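Local structure of putative aldolase (Bacteroides vulgatus ATCC 8482, 3DXI) at residues 15-18 against 19-23; 62-65 against 66-70; 88-91 against 92-96; 206-209 against 210-214. The protein is a putative aldolase of unestablished function, a TIM-barrel protein related to the HMGL-like family. One frame throughout, in Å; residues are numbered along the deposited sequence.

Contact 1: 15-18 against 19-23; sequences YYTN and WDFNS
One face of the Trp19 indole receives the backbone of Tyr15: Tyr15 N stands over it near the rim, 3.6 Å from Trp19 CE2, and Tyr15 CA makes a CH-pi contact, 3.9 Å from the centroid of the six-membered ring and 17° off its normal. The Tyr15 side chain, leaving from a CB that points away, adds little more, while its own ring has Tyr16 CD1 at the edge, in plane. Tyr15 CD2 in turn lies over one face of the Tyr16 ring, toward its rim. The Phe21 ring is topped near its rim by Thr17 OG1, 3.8 Å from Phe21 CZ. Trp19 NE1 is hydrogen-bonded to Arg11 O, and the indole also meets Tyr45 with the ring planes almost perpendicular.

The chain reverses in a type I' beta turn from Thr17 to Asp20, in the loop between helices 9-13 and 23-34, with Asn18 and Trp19 both at positive phi. Asp20 N closes the turn by donating to Thr17 O at 3.0 Å. Thr17 OG1, set between its backbone N and carbonyl carbon (chi1 65°), returns a bond to Asp20 O at 2.9 Å. A water joins the flank: it accepts from Asn18 ND2 and donates to Asp20 OD2 at 2.6 Å, with a weak third bond to Thr17 O.

The Asp20 carboxylate is also hydrogen-bonded to Tyr53 OH and Lys56 N, so it ties this surface turn to the start of helix 56-59. With three such partners its negative charge is probably well stabilised, and Thr17 and Asp20 fasten the turn at both backbone and side-chain level.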
loop_
_atom_site.group_PDB
_atom_site.type_symbol
_atom_site.label_atom_id
_atom_site.label_comp_id
_atom_site.label_asym_id
_atom_site.label_seq_id
_atom_site.Cartn_x
_atom_site.Cartn_y
_atom_site.Cartn_z
ATOM N N TYR A 15 -21.271 -0.753 4.333
ATOM C CA TYR A 15 -21.391 0.661 4.660
ATOM C C TYR A 15 -21.918 1.493 3.484
ATOM O O TYR A 15 -22.874 2.260 3.623
ATOM C CB TYR A 15 -20.014 1.183 5.075
ATOM C CG TYR A 15 -19.955 2.651 5.429
ATOM C CD1 TYR A 15 -20.207 3.083 6.731
ATOM C CD2 TYR A 15 -19.617 3.607 4.469
ATOM C CE1 TYR A 15 -20.119 4.431 7.070
ATOM C CE2 TYR A 15 -19.527 4.958 4.797
ATOM C CZ TYR A 15 -19.778 5.360 6.099
ATOM O OH TYR A 15 -19.680 6.689 6.434
ATOM N N TYR A 16 -21.294 1.320 2.325
ATOM C CA TYR A 16 -21.646 2.070 1.122
ATOM C C TYR A 16 -23.012 1.793 0.499
ATOM O O TYR A 16 -23.583 2.665 -0.152
ATOM C CB TYR A 16 -20.569 1.841 0.064
ATOM C CG TYR A 16 -19.182 2.265 0.496
ATOM C CD1 TYR A 16 -18.841 3.617 0.584
ATOM C CD2 TYR A 16 -18.209 1.318 0.795
ATOM C CE1 TYR A 16 -17.563 4.014 0.953
ATOM C CE2 TYR A 16 -16.924 1.703 1.168
ATOM C CZ TYR A 16 -16.607 3.052 1.243
ATOM O OH TYR A 16 -15.333 3.436 1.596
ATOM N N THR A 17 -23.536 0.587 0.695
ATOM C CA THR A 17 -24.815 0.208 0.097
ATOM C C THR A 17 -25.938 -0.061 1.095
ATOM O O THR A 17 -26.937 -0.690 0.748
ATOM C CB THR A 17 -24.632 -1.059 -0.742
ATOM O OG1 THR A 17 -24.282 -2.145 0.126
ATOM C CG2 THR A 17 -23.515 -0.860 -1.766
ATOM N N ASN A 18 -25.778 0.425 2.322
ATOM C CA ASN A 18 -26.758 0.197 3.380
ATOM C C ASN A 18 -26.800 -1.293 3.667
ATOM O O ASN A 18 -27.824 -1.811 4.115
ATOM C CB ASN A 18 -28.157 0.647 2.959
ATOM C CG ASN A 18 -28.228 2.118 2.648
ATOM O OD1 ASN A 18 -27.675 2.943 3.375
ATOM N ND2 ASN A 18 -28.928 2.461 1.570
ATOM N N TRP A 19 -25.690 -1.976 3.396
ATOM C CA TRP A 19 -25.597 -3.414 3.615
ATOM C C TRP A 19 -26.558 -4.203 2.730
ATOM O O TRP A 19 -26.961 -5.318 3.060
ATOM C CB TRP A 19 -25.829 -3.739 5.095
ATOM C CG TRP A 19 -24.628 -3.417 5.928
ATOM C CD1 TRP A 19 -23.540 -4.222 6.143
ATOM C CD2 TRP A 19 -24.327 -2.161 6.554
ATOM N NE1 TRP A 19 -22.581 -3.542 6.853
ATOM C CE2 TRP A 19 -23.036 -2.276 7.118
ATOM C CE3 TRP A 19 -25.019 -0.949 6.685
ATOM C CZ2 TRP A 19 -22.425 -1.221 7.809
ATOM C CZ3 TRP A 19 -24.411 0.098 7.370
ATOM C CH2 TRP A 19 -23.125 -0.044 7.922
ATOM N N ASP A 20 -26.936 -3.610 1.604
ATOM C CA ASP A 20 -27.804 -4.299 0.666
ATOM C C ASP A 20 -26.920 -4.840 -0.439
ATOM O O ASP A 20 -26.070 -4.132 -0.972
ATOM C CB ASP A 20 -28.858 -3.362 0.071
ATOM C CG ASP A 20 -30.041 -3.150 1.000
ATOM O OD1 ASP A 20 -30.599 -4.163 1.490
ATOM O OD2 ASP A 20 -30.412 -1.974 1.230
ATOM N N PHE A 21 -27.110 -6.114 -0.748
ATOM C CA PHE A 21 -26.362 -6.785 -1.793
ATOM C C PHE A 21 -27.347 -7.741 -2.433
ATOM O O PHE A 21 -27.974 -8.544 -1.744
ATOM C CB PHE A 21 -25.186 -7.572 -1.207
ATOM C CG PHE A 21 -24.065 -6.708 -0.696
ATOM C CD1 PHE A 21 -23.266 -5.986 -1.577
ATOM C CD2 PHE A 21 -23.805 -6.621 0.668
ATOM C CE1 PHE A 21 -22.219 -5.189 -1.104
ATOM C CE2 PHE A 21 -22.766 -5.831 1.150
ATOM C CZ PHE A 21 -21.970 -5.112 0.259
ATOM N N ASN A 22 -27.498 -7.634 -3.746
ATOM C CA ASN A 22 -28.411 -8.491 -4.489
ATOM C C ASN A 22 -27.857 -9.918 -4.527
ATOM O O ASN A 22 -26.641 -10.120 -4.450
ATOM C CB ASN A 22 -28.592 -7.916 -5.894
ATOM C CG ASN A 22 -29.244 -6.535 -5.870
ATOM O OD1 ASN A 22 -28.943 -5.668 -6.699
ATOM N ND2 ASN A 22 -30.154 -6.330 -4.922
ATOM N N SER A 23 -28.751 -10.899 -4.634
ATOM C CA SER A 23 -28.383 -12.315 -4.639
ATOM C C SER A 23 -27.307 -12.705 -5.647
ATOM O O SER A 23 -26.544 -13.643 -5.413
ATOM C CB SER A 23 -29.624 -13.188 -4.871
ATOM O OG SER A 23 -30.019 -13.156 -6.233
HETATM O O HOH W 1 -30.006 0.247 -0.114
#

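Contact 2: 62-65 against 66-70; sequences VSVL and KHLRN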
loop_
_atom_site.group_PDB
_atom_site.type_symbol
_atom_site.label_atom_id
_atom_site.label_comp_id
_atom_site.label_asym_id
_atom_site.label_seq_id
_atom_site.Cartn_x
_atom_site.Cartn_y
_atom_site.Cartn_z
ATOM N N VAL A 62 -32.543 -14.931 9.094
ATOM C CA VAL A 62 -32.421 -16.382 9.043
ATOM C C VAL A 62 -32.555 -16.933 7.623
ATOM O O VAL A 62 -31.775 -17.785 7.211
ATOM C CB VAL A 62 -33.492 -17.048 9.941
ATOM C CG1 VAL A 62 -33.507 -18.558 9.721
ATOM C CG2 VAL A 62 -33.207 -16.726 11.398
ATOM N N SER A 63 -33.548 -16.447 6.878
ATOM C CA SER A 63 -33.761 -16.916 5.517
ATOM C C SER A 63 -32.474 -16.828 4.700
ATOM O O SER A 63 -32.136 -17.754 3.966
ATOM C CB SER A 63 -34.879 -16.113 4.837
ATOM O OG SER A 63 -34.587 -14.723 4.806
ATOM N N VAL A 64 -31.751 -15.722 4.834
ATOM C CA VAL A 64 -30.503 -15.546 4.103
ATOM C C VAL A 64 -29.425 -16.510 4.602
ATOM O O VAL A 64 -28.722 -17.136 3.809
ATOM C CB VAL A 64 -29.981 -14.095 4.226
ATOM C CG1 VAL A 64 -28.599 -13.975 3.583
ATOM C CG2 VAL A 64 -30.956 -13.137 3.555
ATOM N N LEU A 65 -29.309 -16.640 5.917
ATOM C CA LEU A 65 -28.311 -17.526 6.500
ATOM C C LEU A 65 -28.502 -18.998 6.118
ATOM O O LEU A 65 -27.524 -19.726 5.952
ATOM C CB LEU A 65 -28.288 -17.361 8.029
ATOM C CG LEU A 65 -27.735 -16.006 8.501
ATOM C CD1 LEU A 65 -27.936 -15.844 9.988
ATOM C CD2 LEU A 65 -26.254 -15.905 8.144
ATOM N N LYS A 66 -29.749 -19.438 5.973
ATOM C CA LYS A 66 -30.012 -20.824 5.593
ATOM C C LYS A 66 -29.470 -21.095 4.193
ATOM O O LYS A 66 -28.927 -22.168 3.923
ATOM C CB LYS A 66 -31.512 -21.120 5.611
ATOM C CG LYS A 66 -32.108 -21.266 6.991
ATOM C CD LYS A 66 -33.595 -21.576 6.891
ATOM C CE LYS A 66 -34.204 -21.801 8.264
ATOM N NZ LYS A 66 -35.653 -22.121 8.157
ATOM N N HIS A 67 -29.640 -20.119 3.307
ATOM C CA HIS A 67 -29.163 -20.217 1.933
ATOM C C HIS A 67 -27.632 -20.237 1.903
ATOM O O HIS A 67 -27.019 -21.112 1.289
ATOM C CB HIS A 67 -29.686 -19.027 1.123
ATOM C CG HIS A 67 -29.129 -18.944 -0.264
ATOM N ND1 HIS A 67 -29.305 -19.943 -1.196
ATOM C CD2 HIS A 67 -28.405 -17.978 -0.877
ATOM C CE1 HIS A 67 -28.712 -19.595 -2.326
ATOM N NE2 HIS A 67 -28.160 -18.407 -2.158
ATOM N N LEU A 68 -27.017 -19.269 2.569
ATOM C CA LEU A 68 -25.559 -19.181 2.617
ATOM C C LEU A 68 -24.951 -20.437 3.236
ATOM O O LEU A 68 -23.941 -20.953 2.757
ATOM C CB LEU A 68 -25.126 -17.952 3.425
ATOM C CG LEU A 68 -25.621 -16.587 2.931
ATOM C CD1 LEU A 68 -24.960 -15.492 3.759
ATOM C CD2 LEU A 68 -25.294 -16.401 1.449
ATOM N N ARG A 69 -25.568 -20.924 4.309
ATOM C CA ARG A 69 -25.073 -22.119 4.979
ATOM C C ARG A 69 -25.210 -23.338 4.070
ATOM O O ARG A 69 -24.425 -24.286 4.144
ATOM C CB ARG A 69 -25.844 -22.354 6.277
ATOM C CG ARG A 69 -25.403 -23.595 7.013
ATOM C CD ARG A 69 -23.910 -23.540 7.299
ATOM N NE ARG A 69 -23.652 -23.475 8.732
ATOM C CZ ARG A 69 -22.463 -23.231 9.281
ATOM N NH1 ARG A 69 -21.396 -23.021 8.516
ATOM N NH2 ARG A 69 -22.346 -23.208 10.603
ATOM N N ASN A 70 -26.212 -23.294 3.203
ATOM C CA ASN A 70 -26.476 -24.376 2.274
ATOM C C ASN A 70 -25.419 -24.487 1.177
ATOM O O ASN A 70 -24.998 -25.589 0.819
ATOM C CB ASN A 70 -27.850 -24.164 1.645
ATOM C CG ASN A 70 -28.717 -25.392 1.717
ATOM O OD1 ASN A 70 -28.722 -26.107 2.725
ATOM N ND2 ASN A 70 -29.478 -25.640 0.653
#
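Val62 and Lys66 meet one turn apart on helix 62-71, one of the outer helices of the TIM barrel, following strand 40-45 and preceding strand 75-81. The lysine chain runs fully extended beyond CG, with chi2, chi3 and chi4 all close to 180°, and its aliphatic part crosses Val62 at a slant. Val62 CG1, placed anti to the backbone N (chi1 171°), is the branch that touches: it lies 3.6 Å from Lys66 CE, with Lys66 CG and CD slightly farther off. The methylenes thus pass over the valine while the lysine as a whole stays exposed.

A different arrangement holds on the next pair. Val64 and Leu68 lie alongside each other and point the same way, Val64 CG1 packing 3.9 Å from Leu68 CD1. Leu68 CG also sits close to the Val64 carbonyl oxygen. This pair faces neighbouring helices, Leu68 resting on Val26 and Ile30 of helix 23-34 and Val64 on Lys56 and Phe57 of helix 56-59.

The polar ends of His67 and Arg69 find partners beyond the helix. His67 NE2 pairs with Asp27 in a hydrogen bond, and the Arg69 chain, bent at chi2 and chi3, brings NH1 into a salt bridge with Asp102. These two links join the helix to helix 23-34 and to the chain just ahead of strand 103-108.

The backbone keeps regular helical i to i+4 bonds: Lys66 N to Val62 O at 2.9 Å, Arg69 N to Leu65 O at 2.8 Å, and Leu68 N to Val64 O at 3.0 Å with a nearly straight N-H...O angle of 173°.

Contact 3: 88-91 against 92-96; sequences EDLN and HLLLP
Leu90 overlaps Leu94 one turn on, the two chains lying side by side and pointing the same way with Leu90 CD2 4.0 Å from Leu94 CD1. Both have CG anti to the carbonyl carbon and an extended chi2, which keeps the pair aligned. Leu94 N donates to Leu90 O at 2.8 Å.

Leu93 instead leans back over the preceding turn: its CD1 reaches Asp89 CB at 3.8 Å, and its CG lies close to Asp89 O, which also accepts from Leu93 N at 3.2 Å. The carboxylate of Asp89 turns away from this patch. Its OD2 is hydrogen-bonded to Thr86 OG1 and forms a salt bridge with Lys48, so the charge is probably well compensated.

Helix 90-94 is the short connection of a beta-alpha-beta unit, between strands 75-81 and 103-108 of the TIM barrel. Leu93 and Leu94 press inward on Leu80 of the first strand, whereas Leu90 meets Leu119, Ala122 and Ile123 of the adjacent helix 113-124.

On the exposed flank, Asn91 and Leu95 run alongside each other, Asn91 OD1 lying 3.7 Å from Leu95 CD2. A water donates to Glu88 O at 2.5 Å and accepts from His92 N at 3.2 Å, linking the two residues.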
loop_
_atom_site.group_PDB
_atom_site.type_symbol
_atom_site.label_atom_id
_atom_site.label_comp_id
_atom_site.label_asym_id
_atom_site.label_seq_id
_atom_site.Cartn_x
_atom_site.Cartn_y
_atom_site.Cartn_z
ATOM N N GLU A 88 -29.557 -9.404 27.728
ATOM C CA GLU A 88 -30.986 -9.602 27.516
ATOM C C GLU A 88 -31.382 -9.600 26.032
ATOM O O GLU A 88 -32.440 -10.115 25.672
ATOM C CB GLU A 88 -31.781 -8.517 28.257
ATOM C CG GLU A 88 -31.696 -8.585 29.788
ATOM C CD GLU A 88 -30.291 -8.369 30.336
ATOM O OE1 GLU A 88 -29.667 -7.334 30.012
ATOM O OE2 GLU A 88 -29.811 -9.236 31.102
ATOM N N ASP A 89 -30.540 -9.026 25.174
ATOM C CA ASP A 89 -30.834 -8.969 23.734
ATOM C C ASP A 89 -30.404 -10.213 22.962
ATOM O O ASP A 89 -30.855 -10.438 21.836
ATOM C CB ASP A 89 -30.149 -7.762 23.081
ATOM C CG ASP A 89 -30.591 -6.442 23.670
ATOM O OD1 ASP A 89 -31.813 -6.218 23.782
ATOM O OD2 ASP A 89 -29.711 -5.620 24.009
ATOM N N LEU A 90 -29.535 -11.019 23.562
ATOM C CA LEU A 90 -29.020 -12.211 22.900
ATOM C C LEU A 90 -30.048 -13.214 22.394
ATOM O O LEU A 90 -29.842 -13.828 21.343
ATOM C CB LEU A 90 -28.011 -12.916 23.811
ATOM C CG LEU A 90 -26.791 -12.062 24.175
ATOM C CD1 LEU A 90 -25.829 -12.875 25.031
ATOM C CD2 LEU A 90 -26.107 -11.586 22.902
ATOM N N ASN A 91 -31.153 -13.386 23.116
ATOM C CA ASN A 91 -32.172 -14.342 22.683
ATOM C C ASN A 91 -32.714 -14.058 21.284
ATOM O O ASN A 91 -32.693 -14.932 20.415
ATOM C CB ASN A 91 -33.339 -14.389 23.675
ATOM C CG ASN A 91 -33.053 -15.287 24.867
ATOM O OD1 ASN A 91 -32.714 -16.465 24.710
ATOM N ND2 ASN A 91 -33.191 -14.733 26.068
ATOM N N HIS A 92 -33.192 -12.844 21.051
ATOM C CA HIS A 92 -33.728 -12.546 19.735
ATOM C C HIS A 92 -32.640 -12.428 18.677
ATOM O O HIS A 92 -32.849 -12.805 17.527
ATOM C CB HIS A 92 -34.545 -11.259 19.749
ATOM C CG HIS A 92 -35.378 -11.079 18.517
ATOM N ND1 HIS A 92 -35.888 -9.858 18.130
ATOM C CD2 HIS A 92 -35.784 -11.972 17.584
ATOM C CE1 HIS A 92 -36.572 -10.008 17.009
ATOM N NE2 HIS A 92 -36.525 -11.280 16.656
ATOM N N LEU A 93 -31.478 -11.912 19.070
ATOM C CA LEU A 93 -30.366 -11.737 18.138
ATOM C C LEU A 93 -29.682 -13.020 17.673
ATOM O O LEU A 93 -29.398 -13.180 16.484
ATOM C CB LEU A 93 -29.299 -10.820 18.752
ATOM C CG LEU A 93 -29.633 -9.346 18.981
ATOM C CD1 LEU A 93 -28.525 -8.683 19.780
ATOM C CD2 LEU A 93 -29.813 -8.657 17.640
ATOM N N LEU A 94 -29.426 -13.941 18.599
ATOM C CA LEU A 94 -28.704 -15.162 18.248
ATOM C C LEU A 94 -29.461 -16.490 18.250
ATOM O O LEU A 94 -29.150 -17.383 17.463
ATOM C CB LEU A 94 -27.474 -15.284 19.155
ATOM C CG LEU A 94 -26.555 -14.056 19.140
ATOM C CD1 LEU A 94 -25.363 -14.263 20.054
ATOM C CD2 LEU A 94 -26.087 -13.810 17.730
ATOM N N LEU A 95 -30.443 -16.624 19.131
ATOM C CA LEU A 95 -31.201 -17.861 19.226
ATOM C C LEU A 95 -31.719 -18.343 17.866
ATOM O O LEU A 95 -31.624 -19.526 17.543
ATOM C CB LEU A 95 -32.366 -17.676 20.201
ATOM C CG LEU A 95 -32.793 -18.880 21.041
ATOM C CD1 LEU A 95 -31.654 -19.302 21.961
ATOM C CD2 LEU A 95 -34.025 -18.504 21.859
ATOM N N PRO A 96 -32.255 -17.428 17.040
ATOM C CA PRO A 96 -32.764 -17.863 15.733
ATOM C C PRO A 96 -31.709 -18.384 14.760
ATOM O O PRO A 96 -32.046 -19.060 13.787
ATOM C CB PRO A 96 -33.456 -16.611 15.192
ATOM C CG PRO A 96 -33.866 -15.871 16.449
ATOM C CD PRO A 96 -32.644 -16.034 17.318
HETATM O O HOH W 2 -33.632 -11.342 23.849
#

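Contact 4: 206-209 against 210-214; sequences TAID and DGIDF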
loop_
_atom_site.group_PDB
_atom_site.type_symbol
_atom_site.label_atom_id
_atom_site.label_comp_id
_atom_site.label_asym_id
_atom_site.label_seq_id
_atom_site.Cartn_x
_atom_site.Cartn_y
_atom_site.Cartn_z
ATOM N N THR A 206 3.812 -9.488 8.924
ATOM C CA THR A 206 4.640 -9.409 10.126
ATOM C C THR A 206 4.011 -10.247 11.241
ATOM O O THR A 206 4.705 -10.982 11.949
ATOM C CB THR A 206 4.794 -7.936 10.600
ATOM O OG1 THR A 206 5.498 -7.184 9.604
ATOM C CG2 THR A 206 5.564 -7.869 11.909
ATOM N N ALA A 207 2.693 -10.140 11.377
ATOM C CA ALA A 207 1.956 -10.891 12.383
ATOM C C ALA A 207 1.990 -12.376 12.027
ATOM O O ALA A 207 2.239 -13.232 12.891
ATOM C CB ALA A 207 0.512 -10.392 12.460
ATOM N N ILE A 208 1.755 -12.679 10.755
ATOM C CA ILE A 208 1.766 -14.065 10.293
ATOM C C ILE A 208 3.102 -14.740 10.626
ATOM O O ILE A 208 3.129 -15.838 11.194
ATOM C CB ILE A 208 1.509 -14.157 8.760
ATOM C CG1 ILE A 208 0.052 -13.776 8.455
ATOM C CG2 ILE A 208 1.805 -15.574 8.254
ATOM C CD1 ILE A 208 -0.307 -13.701 6.974
ATOM N N ASP A 209 4.206 -14.080 10.288
ATOM C CA ASP A 209 5.519 -14.652 10.557
ATOM C C ASP A 209 5.827 -14.796 12.047
ATOM O O ASP A 209 6.739 -15.529 12.419
ATOM C CB ASP A 209 6.615 -13.846 9.853
ATOM C CG ASP A 209 6.548 -13.979 8.334
ATOM O OD1 ASP A 209 5.922 -14.951 7.850
ATOM O OD2 ASP A 209 7.129 -13.124 7.624
ATOM N N ASP A 210 5.070 -14.107 12.897
ATOM C CA ASP A 210 5.265 -14.226 14.340
ATOM C C ASP A 210 4.258 -15.197 14.965
ATOM O O ASP A 210 4.031 -15.176 16.176
ATOM C CB ASP A 210 5.146 -12.863 15.031
ATOM C CG ASP A 210 6.452 -12.096 15.036
ATOM O OD1 ASP A 210 7.467 -12.627 14.532
ATOM O OD2 ASP A 210 6.464 -10.957 15.551
ATOM N N GLY A 211 3.645 -16.029 14.129
ATOM C CA GLY A 211 2.698 -17.017 14.616
ATOM C C GLY A 211 1.264 -16.605 14.909
ATOM O O GLY A 211 0.563 -17.325 15.619
ATOM N N ILE A 212 0.811 -15.474 14.376
ATOM C CA ILE A 212 -0.564 -15.045 14.621
ATOM C C ILE A 212 -1.522 -16.116 14.073
ATOM O O ILE A 212 -1.209 -16.807 13.100
ATOM C CB ILE A 212 -0.847 -13.666 13.969
ATOM C CG1 ILE A 212 -1.989 -12.969 14.713
ATOM C CG2 ILE A 212 -1.188 -13.845 12.499
ATOM C CD1 ILE A 212 -2.032 -11.469 14.524
ATOM N N ASP A 213 -2.687 -16.241 14.700
ATOM C CA ASP A 213 -3.672 -17.257 14.330
ATOM C C ASP A 213 -4.726 -16.855 13.287
ATOM O O ASP A 213 -5.189 -17.698 12.516
ATOM C CB ASP A 213 -4.388 -17.729 15.601
ATOM C CG ASP A 213 -3.418 -18.119 16.709
ATOM O OD1 ASP A 213 -2.902 -19.253 16.678
ATOM O OD2 ASP A 213 -3.160 -17.290 17.602
ATOM N N PHE A 214 -5.102 -15.579 13.270
ATOM C CA PHE A 214 -6.129 -15.074 12.352
ATOM C C PHE A 214 -5.761 -13.755 11.666
ATOM O O PHE A 214 -5.126 -12.887 12.265
ATOM C CB PHE A 214 -7.435 -14.837 13.120
ATOM C CG PHE A 214 -8.362 -16.020 13.164
ATOM C CD1 PHE A 214 -9.347 -16.183 12.192
ATOM C CD2 PHE A 214 -8.288 -16.945 14.203
ATOM C CE1 PHE A 214 -10.250 -17.242 12.257
ATOM C CE2 PHE A 214 -9.186 -18.015 14.279
ATOM C CZ PHE A 214 -10.171 -18.160 13.303
HETATM O O HOH W 3 1.086 -17.494 11.399
#
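Ile212 folds back over the end of helix 200-209, its CB directed toward the turn that carries Ala207. With CG1 anti to the backbone N (chi1 -155°), the chain delivers CD1 against Ala207 CB at 3.4 Å, tighter than usual for two carbons. The other branch, CG2, lies close to the Ala207 carbonyl and 4.2 Å from Ile208 CG1.

A Schellman motif sets up this reversal. Ile212 N donates to Ala207 O at 3.0 Å and Gly211 N to Ile208 O at 3.0 Å. Gly211, at positive phi, is the C' residue of the motif. Ala207 O also accepts from Asp210 N, the two amides arriving from opposite faces of the carbonyl plane. A water donates to Ile208 O at 2.6 Å and to Ile212 O, bridging helix end and exit.

Asp209 and Asp210 spread apart, Asp209 OD1 in a hydrogen bond with His242 NE2 and Asp210 OD2 in a salt bridge with Lys175. Ala207 packs on Val174 of helix 171-184 and Ile208 on Leu234 and Leu238 of helix 231-241, while Ile212 touches Met162 of strand 159-163 as the chain enters strand 214-217.

In the fold
The four contacts follow one another along the chain, and all belong to the outer part of the TIM barrel: their centres lie about 16 to 22 Å from the centre of the chain. Contacts 2 and 3 are the pair that touch: Val62 CG2 packs 3.5 Å from Pro96 O, although their centres are about 17 Å apart. Contact 1 comes within about 6 Å of contact 2 at the nearest atoms, and Phe57 touches both, meeting Trp19 and Phe21 of contact 1 and Val64 of contact 2. Contact 4 stands apart, its centre about 31 Å from that of contact 1, on the opposite side of the chain's centre, and about 33 Å from that of contact 3.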